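Local coordinates for protein nucleoporin 53 (Pichia guilliermondii, PDB 3P3D) that probably serves as a structural component of the nuclear pore complex, the piece modelled here being its RNA recognition motif (RRM) domain, at residues Leu8-Phe13 with Leu91-Tyr96; Glu17-Gln22 with Ala84-Val89; Gln22-Phe27 with Glu35-Leu40. All coordinates share one frame; numbering follows the deposited sequence.

Interaction 1 of 3, residues Leu8-Phe13 with Leu91-Tyr96; sequences LAILVF and LGVIPY. Unlike the reference sequence in segment 8-13: Leu8 (reference Ser).
Ile94 O is held by two groups of the neighbouring strand. Leu11 N donates a 2.8 Å hydrogen bond to Ile94 O from nearly along the C=O axis, and Ile10 CA adds a CA-H...O contact to the same oxygen at 3.3 Å. Leu11 O is used in the same way, by Ile94 N and, through CA-H, by Val93. These pairings identify strands 9-13 and 92-95 as antiparallel neighbours, their axes 156° apart in direction. Strand 9-13 lies in the middle of the RRM sheet, with 92-95 along one edge and 64-68 along the other.

At one end Phe13 and Gly92 exchange two bonds, the shorter from Gly92 N to Phe13 O at 2.8 Å. The Phe13 ring folds back over this pair because CG sits between the backbone N and the carbonyl carbon (chi1 64°). Gly92 CA then lies beneath the ring face, 3.6 Å from its centroid and 15° off the normal, a CH-pi contact that the lack of a CB on Gly92 permits. At the other end Tyr96 N bonds Ala9 O from above the carbonyl plane, and Ala9 CB meets Tyr96 CB at 3.7 Å. The Tyr96 ring turns its edge to Leu11 CD2 and takes a cation-pi contact from Lys66.

Side chains divide between the two faces. Ile10 CD1 touches Val93 CG1 at 3.6 Å on the side packed against helices 20-27 and 72-79, whereas Leu11 CB meets Ile94 CG1 at 4.0 Å on the other side, with Phe13.

Five main-chain hydrogen bonds define the register, and the side chains add an aliphatic inner layer and an aromatic and aliphatic outer face, the surface that canonical RRMs use for nucleic acid.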
# COMPACT_ATOMS: atom_id res chain seq x y z
N LEU A 8 -6.46 7.00 -7.34
CA LEU A 8 -4.98 7.13 -7.14
C LEU A 8 -4.42 6.33 -5.96
O LEU A 8 -3.21 6.34 -5.74
CB LEU A 8 -4.54 8.60 -6.97
CG LEU A 8 -5.11 9.64 -7.94
CD1 LEU A 8 -4.29 10.90 -7.90
CD2 LEU A 8 -5.24 9.07 -9.38
N ALA A 9 -5.28 5.67 -5.20
CA ALA A 9 -4.87 4.88 -4.05
C ALA A 9 -5.06 3.42 -4.36
O ALA A 9 -5.85 3.04 -5.22
CB ALA A 9 -5.66 5.25 -2.81
N ILE A 10 -4.31 2.60 -3.63
CA ILE A 10 -4.40 1.16 -3.76
C ILE A 10 -4.54 0.62 -2.37
O ILE A 10 -4.16 1.30 -1.39
CB ILE A 10 -3.12 0.56 -4.47
CG1 ILE A 10 -1.85 0.78 -3.66
CG2 ILE A 10 -2.95 1.15 -5.87
CD1 ILE A 10 -0.58 0.25 -4.29
N LEU A 11 -5.09 -0.59 -2.28
CA LEU A 11 -4.95 -1.41 -1.08
C LEU A 11 -3.90 -2.52 -1.26
O LEU A 11 -4.02 -3.32 -2.17
CB LEU A 11 -6.29 -2.01 -0.76
CG LEU A 11 -7.34 -0.96 -0.36
CD1 LEU A 11 -8.73 -1.56 -0.40
CD2 LEU A 11 -7.03 -0.39 1.00
N VAL A 12 -2.86 -2.56 -0.42
CA VAL A 12 -1.91 -3.68 -0.42
C VAL A 12 -2.21 -4.58 0.77
O VAL A 12 -2.49 -4.10 1.85
CB VAL A 12 -0.40 -3.26 -0.43
CG1 VAL A 12 -0.11 -2.28 -1.55
CG2 VAL A 12 0.01 -2.66 0.86
N PHE A 13 -2.16 -5.89 0.57
CA PHE A 13 -2.62 -6.82 1.60
C PHE A 13 -1.98 -8.20 1.54
O PHE A 13 -1.41 -8.58 0.53
CB PHE A 13 -4.16 -6.96 1.52
CG PHE A 13 -4.67 -7.58 0.22
CD1 PHE A 13 -4.82 -8.95 0.11
CD2 PHE A 13 -5.01 -6.80 -0.86
CE1 PHE A 13 -5.27 -9.52 -1.05
CE2 PHE A 13 -5.49 -7.38 -2.05
CZ PHE A 13 -5.62 -8.73 -2.14
N LEU A 91 1.85 -10.95 -2.12
CA LEU A 91 1.21 -9.66 -1.93
C LEU A 91 0.01 -9.50 -2.83
O LEU A 91 0.03 -9.88 -4.00
CB LEU A 91 2.17 -8.51 -2.19
CG LEU A 91 3.35 -8.39 -1.25
CD1 LEU A 91 4.05 -7.06 -1.49
CD2 LEU A 91 2.93 -8.53 0.20
N GLY A 92 -1.04 -8.92 -2.27
CA GLY A 92 -2.19 -8.48 -3.07
C GLY A 92 -2.20 -6.98 -3.27
O GLY A 92 -1.84 -6.21 -2.38
N VAL A 93 -2.59 -6.55 -4.46
CA VAL A 93 -2.74 -5.13 -4.74
C VAL A 93 -3.99 -4.97 -5.55
O VAL A 93 -4.17 -5.64 -6.57
CB VAL A 93 -1.54 -4.52 -5.51
CG1 VAL A 93 -1.66 -2.99 -5.57
CG2 VAL A 93 -0.24 -4.89 -4.86
N ILE A 94 -4.89 -4.10 -5.07
CA ILE A 94 -6.12 -3.76 -5.81
C ILE A 94 -6.35 -2.28 -5.70
O ILE A 94 -5.84 -1.65 -4.78
CB ILE A 94 -7.39 -4.51 -5.27
CG1 ILE A 94 -7.59 -4.31 -3.76
CG2 ILE A 94 -7.31 -5.99 -5.56
CD1 ILE A 94 -8.99 -4.71 -3.29
N PRO A 95 -7.14 -1.71 -6.64
CA PRO A 95 -7.54 -0.33 -6.49
C PRO A 95 -8.30 -0.14 -5.18
O PRO A 95 -9.14 -0.97 -4.82
CB PRO A 95 -8.47 -0.12 -7.67
CG PRO A 95 -8.19 -1.24 -8.60
CD PRO A 95 -7.90 -2.35 -7.72
N TYR A 96 -8.01 0.94 -4.47
CA TYR A 96 -8.79 1.33 -3.30
C TYR A 96 -10.26 1.60 -3.66
O TYR A 96 -10.54 2.18 -4.72
CB TYR A 96 -8.19 2.58 -2.68
CG TYR A 96 -9.15 3.35 -1.79
CD1 TYR A 96 -9.35 2.98 -0.47
CD2 TYR A 96 -9.85 4.47 -2.28
CE1 TYR A 96 -10.21 3.67 0.35
CE2 TYR A 96 -10.73 5.18 -1.46
CZ TYR A 96 -10.90 4.77 -0.14
OH TYR A 96 -11.75 5.45 0.71

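Interaction 2 of 3, residues Glu17-Gln22 with Ala84-Val89; sequences ETMANQ and AVFNGV
Met19 and Gln22 of the first RRM helical region reach across to Phe86, Asn87 and Val89, which belong to a tight beta hairpin built on a type I' turn.

The apolar part centres on the methyl of Met19. Its chain is extended at chi2 and bent at chi3, which carries CE into the hairpin, where it lies 3.9 Å from Val89 CG2. CE is also modelled at the edge of the Phe86 ring, but so close to CD2 that the exact separation is doubtful. The same ring also reaches the start of helix 20-27, its CZ standing 3.7 Å from Gln22 O, in an oblique approach. Phe86 can span this distance because its CG is opposite the backbone N (chi1 -173°). The Tyr26 ring packs on Phe86 as well, with the planes at about 50°.

The polar part is a pair of side-chain amides at the surface. Gln22 runs out extended past CG, bringing its OE1 to 2.8 Å from Asn87 ND2, with the two amide planes 42° apart.

The backbone part lies within the hairpin and gives the evidence for the turn. Phe86 N bonds Val89 O at 2.7 Å, and Val89 N returns a bond to Phe86 O at 3.1 Å. Between them Asn87 and Gly88 both have positive phi, the Asn-Gly combination well suited to a type I' turn. Within the turn, Asn87 CG lies 4.1 Å over one face of the Phe86 ring, displaced toward the rim.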
# COMPACT_ATOMS: atom_id res chain seq x y z
N GLU A 17 1.88 -8.81 9.87
CA GLU A 17 1.99 -7.45 10.39
C GLU A 17 3.45 -7.05 10.67
O GLU A 17 3.85 -5.89 10.49
CB GLU A 17 1.11 -7.27 11.65
N THR A 18 4.27 -8.02 11.07
CA THR A 18 5.69 -7.76 11.29
C THR A 18 6.39 -7.17 10.04
O THR A 18 7.45 -6.55 10.16
CB THR A 18 6.43 -9.05 11.67
OG1 THR A 18 7.48 -8.72 12.59
CG2 THR A 18 7.01 -9.73 10.42
N MET A 19 5.78 -7.35 8.87
CA MET A 19 6.40 -7.02 7.59
C MET A 19 5.92 -5.71 6.94
O MET A 19 6.41 -5.34 5.87
CB MET A 19 6.12 -8.16 6.61
CG MET A 19 7.27 -8.46 5.68
SD MET A 19 6.88 -9.89 4.66
CE MET A 19 6.75 -9.04 3.14
N ALA A 20 4.97 -5.03 7.58
CA ALA A 20 4.28 -3.86 7.00
C ALA A 20 5.22 -2.81 6.42
O ALA A 20 5.07 -2.41 5.27
CB ALA A 20 3.38 -3.20 8.05
N ASN A 21 6.17 -2.37 7.22
CA ASN A 21 7.06 -1.29 6.81
C ASN A 21 7.93 -1.64 5.62
O ASN A 21 8.16 -0.78 4.76
CB ASN A 21 7.93 -0.84 7.97
CG ASN A 21 7.16 -0.04 8.99
OD1 ASN A 21 6.13 0.58 8.68
ND2 ASN A 21 7.65 -0.03 10.23
N GLN A 22 8.37 -2.90 5.54
CA GLN A 22 9.14 -3.35 4.38
C GLN A 22 8.28 -3.26 3.12
O GLN A 22 8.79 -2.96 2.03
CB GLN A 22 9.62 -4.80 4.56
CG GLN A 22 10.51 -5.07 5.79
CD GLN A 22 10.88 -6.55 5.93
OE1 GLN A 22 11.39 -7.18 4.98
NE2 GLN A 22 10.60 -7.13 7.10
N ALA A 84 2.66 -10.73 -6.69
CA ALA A 84 4.09 -10.83 -6.58
C ALA A 84 4.43 -11.50 -5.27
O ALA A 84 3.74 -11.30 -4.30
CB ALA A 84 4.73 -9.43 -6.63
N VAL A 85 5.50 -12.28 -5.25
CA VAL A 85 6.00 -12.86 -4.01
C VAL A 85 7.01 -11.87 -3.46
O VAL A 85 7.84 -11.36 -4.20
CB VAL A 85 6.65 -14.22 -4.25
CG1 VAL A 85 7.13 -14.86 -2.91
CG2 VAL A 85 5.69 -15.14 -4.96
N PHE A 86 6.92 -11.59 -2.17
CA PHE A 86 7.77 -10.60 -1.56
C PHE A 86 8.27 -11.17 -0.24
O PHE A 86 7.46 -11.45 0.65
CB PHE A 86 6.99 -9.32 -1.32
CG PHE A 86 7.82 -8.18 -0.85
CD1 PHE A 86 8.58 -7.44 -1.74
CD2 PHE A 86 7.84 -7.83 0.47
CE1 PHE A 86 9.35 -6.37 -1.31
CE2 PHE A 86 8.60 -6.76 0.91
CZ PHE A 86 9.35 -6.03 0.02
N ASN A 87 9.59 -11.36 -0.13
CA ASN A 87 10.18 -12.01 1.04
C ASN A 87 9.34 -13.21 1.50
O ASN A 87 9.00 -13.32 2.68
CB ASN A 87 10.38 -11.01 2.21
CG ASN A 87 11.29 -9.82 1.83
OD1 ASN A 87 11.92 -9.81 0.76
ND2 ASN A 87 11.35 -8.81 2.71
N GLY A 88 9.00 -14.10 0.57
CA GLY A 88 8.31 -15.36 0.90
C GLY A 88 6.81 -15.32 1.20
O GLY A 88 6.26 -16.31 1.70
N VAL A 89 6.15 -14.20 0.92
CA VAL A 89 4.67 -14.14 1.02
C VAL A 89 4.12 -13.57 -0.27
O VAL A 89 4.80 -12.82 -0.97
CB VAL A 89 4.16 -13.26 2.21
CG1 VAL A 89 4.88 -13.58 3.51
CG2 VAL A 89 4.34 -11.81 1.88

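Interaction 3 of 3, residues Gln22-Phe27 with Glu35-Leu40; sequences QVIAYF and EDFEVL
Ile24 lies over the ring of Phe37, its CD1 3.9 Å from the ring centroid and 20° off the normal, a CH-pi contact on one face. The pair joins the first RRM helix, 20-27, to the loop that follows it, where residues 38-40 make a short 3-10 turn.

Both branches of Ile24 take part. With chi1 at -68° CG1 is opposite the carbonyl carbon and CG2 opposite the backbone N, and the two methyls reach different parts of the ring. CD1 sits nearest Phe37 CD1, while CG2 touches Phe37 CD2 at 3.5 Å; the two side chains cross at about a right angle.

Ile24 CG2 is also the meeting point for the 3-10 turn. Val39 CG1 approaches it to 4.0 Å, and Leu40 CG stands 4.1 Å from it. The backbone bond from Leu40 N to Phe37 O, 3.0 Å, closes the turn that brings these three loop side chains together.

Beyond the pair, Phe37 also packs on Ile58 and on Thr65 of strand 64-68. Replacing Phe37 by an alanine would probably deprive Ile24 CD1 of its aromatic face and weaken the tie between loop and helix.

Ala25 completes the contact at the margin, where its CB lies 4.4 Å from Val39 CG2.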
# COMPACT_ATOMS: atom_id res chain seq x y z
N GLN A 22 8.37 -2.90 5.54
CA GLN A 22 9.14 -3.35 4.38
C GLN A 22 8.28 -3.26 3.12
O GLN A 22 8.79 -2.96 2.03
CB GLN A 22 9.62 -4.80 4.56
CG GLN A 22 10.51 -5.07 5.79
CD GLN A 22 10.88 -6.55 5.93
OE1 GLN A 22 11.39 -7.18 4.98
NE2 GLN A 22 10.60 -7.13 7.10
N VAL A 23 6.98 -3.51 3.29
CA VAL A 23 6.04 -3.54 2.17
C VAL A 23 5.76 -2.12 1.71
O VAL A 23 5.80 -1.83 0.52
CB VAL A 23 4.71 -4.21 2.54
CG1 VAL A 23 3.71 -4.04 1.41
CG2 VAL A 23 4.92 -5.71 2.88
N ILE A 24 5.53 -1.23 2.68
CA ILE A 24 5.28 0.17 2.37
C ILE A 24 6.50 0.71 1.66
O ILE A 24 6.39 1.33 0.62
CB ILE A 24 4.94 0.98 3.65
CG1 ILE A 24 3.58 0.54 4.21
CG2 ILE A 24 4.87 2.51 3.37
CD1 ILE A 24 3.35 0.92 5.69
N ALA A 25 7.68 0.43 2.21
CA ALA A 25 8.92 0.89 1.62
C ALA A 25 9.06 0.43 0.18
O ALA A 25 9.44 1.20 -0.72
CB ALA A 25 10.09 0.40 2.44
N TYR A 26 8.76 -0.84 -0.06
CA TYR A 26 8.84 -1.37 -1.40
C TYR A 26 7.90 -0.57 -2.31
O TYR A 26 8.28 -0.18 -3.41
CB TYR A 26 8.51 -2.86 -1.40
CG TYR A 26 8.37 -3.48 -2.76
CD1 TYR A 26 9.49 -3.80 -3.54
CD2 TYR A 26 7.12 -3.78 -3.27
CE1 TYR A 26 9.36 -4.38 -4.80
CE2 TYR A 26 6.97 -4.36 -4.51
CZ TYR A 26 8.08 -4.67 -5.26
OH TYR A 26 7.88 -5.25 -6.49
N PHE A 27 6.68 -0.28 -1.84
CA PHE A 27 5.72 0.39 -2.73
C PHE A 27 6.04 1.86 -3.07
O PHE A 27 5.46 2.42 -4.01
CB PHE A 27 4.29 0.21 -2.24
CG PHE A 27 3.72 -1.11 -2.65
CD1 PHE A 27 3.99 -2.25 -1.91
CD2 PHE A 27 3.00 -1.22 -3.82
CE1 PHE A 27 3.53 -3.48 -2.31
CE2 PHE A 27 2.55 -2.45 -4.23
CZ PHE A 27 2.81 -3.58 -3.47
N GLU A 35 0.48 9.43 2.20
CA GLU A 35 0.45 9.10 3.61
C GLU A 35 1.81 9.40 4.23
O GLU A 35 2.85 9.24 3.56
CB GLU A 35 0.09 7.63 3.82
CG GLU A 35 -1.37 7.27 3.58
CD GLU A 35 -1.73 7.04 2.11
OE1 GLU A 35 -0.83 7.08 1.24
OE2 GLU A 35 -2.94 6.83 1.83
N ASP A 36 1.80 9.81 5.50
CA ASP A 36 3.01 10.07 6.30
C ASP A 36 3.43 8.83 7.11
O ASP A 36 3.45 8.88 8.36
CB ASP A 36 2.78 11.25 7.27
CG ASP A 36 4.04 11.61 8.10
OD1 ASP A 36 5.20 11.34 7.66
OD2 ASP A 36 3.87 12.17 9.22
N PHE A 37 3.77 7.73 6.43
CA PHE A 37 4.29 6.54 7.13
C PHE A 37 5.68 6.85 7.67
O PHE A 37 6.50 7.50 7.00
CB PHE A 37 4.34 5.31 6.22
CG PHE A 37 3.00 4.86 5.72
CD1 PHE A 37 2.09 4.27 6.57
CD2 PHE A 37 2.63 5.05 4.40
CE1 PHE A 37 0.85 3.87 6.12
CE2 PHE A 37 1.40 4.65 3.94
CZ PHE A 37 0.51 4.06 4.80
N GLU A 38 5.94 6.36 8.87
CA GLU A 38 7.22 6.56 9.54
C GLU A 38 8.40 6.12 8.68
O GLU A 38 9.40 6.81 8.61
CB GLU A 38 7.22 5.80 10.89
N VAL A 39 8.28 5.00 7.99
CA VAL A 39 9.39 4.49 7.19
C VAL A 39 9.68 5.31 5.96
O VAL A 39 10.72 5.12 5.36
CB VAL A 39 9.18 3.02 6.78
CG1 VAL A 39 8.12 2.91 5.65
CG2 VAL A 39 10.53 2.38 6.40
N LEU A 40 8.78 6.21 5.56
CA LEU A 40 9.02 7.08 4.41
C LEU A 40 9.50 8.46 4.79
O LEU A 40 9.70 9.31 3.92
CB LEU A 40 7.75 7.25 3.61
CG LEU A 40 7.05 5.99 3.15
CD1 LEU A 40 5.82 6.39 2.33
CD2 LEU A 40 8.00 5.08 2.37

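Overall arrangement
Helix 20-27 connects the three sites, whose centres lie 12 to 14 Å apart. Its Phe27 packs into the inner face of the strand pair of interaction 1: Phe27 CZ is 3.6 Å from Val93 CG2 and 3.7 Å from Val12 CG1. Interactions 2 and 3 share Gln22, and the Tyr26 ring, between them, meets Phe86 of the hairpin. Interactions 1 and 2 also join directly through the sheet, since Leu91 N lies 2.9 Å from Ala84 O, a probable hydrogen bond. The helix therefore has the sheet, the hairpin and the following loop packed about it. All three contacts belong to one RRM domain.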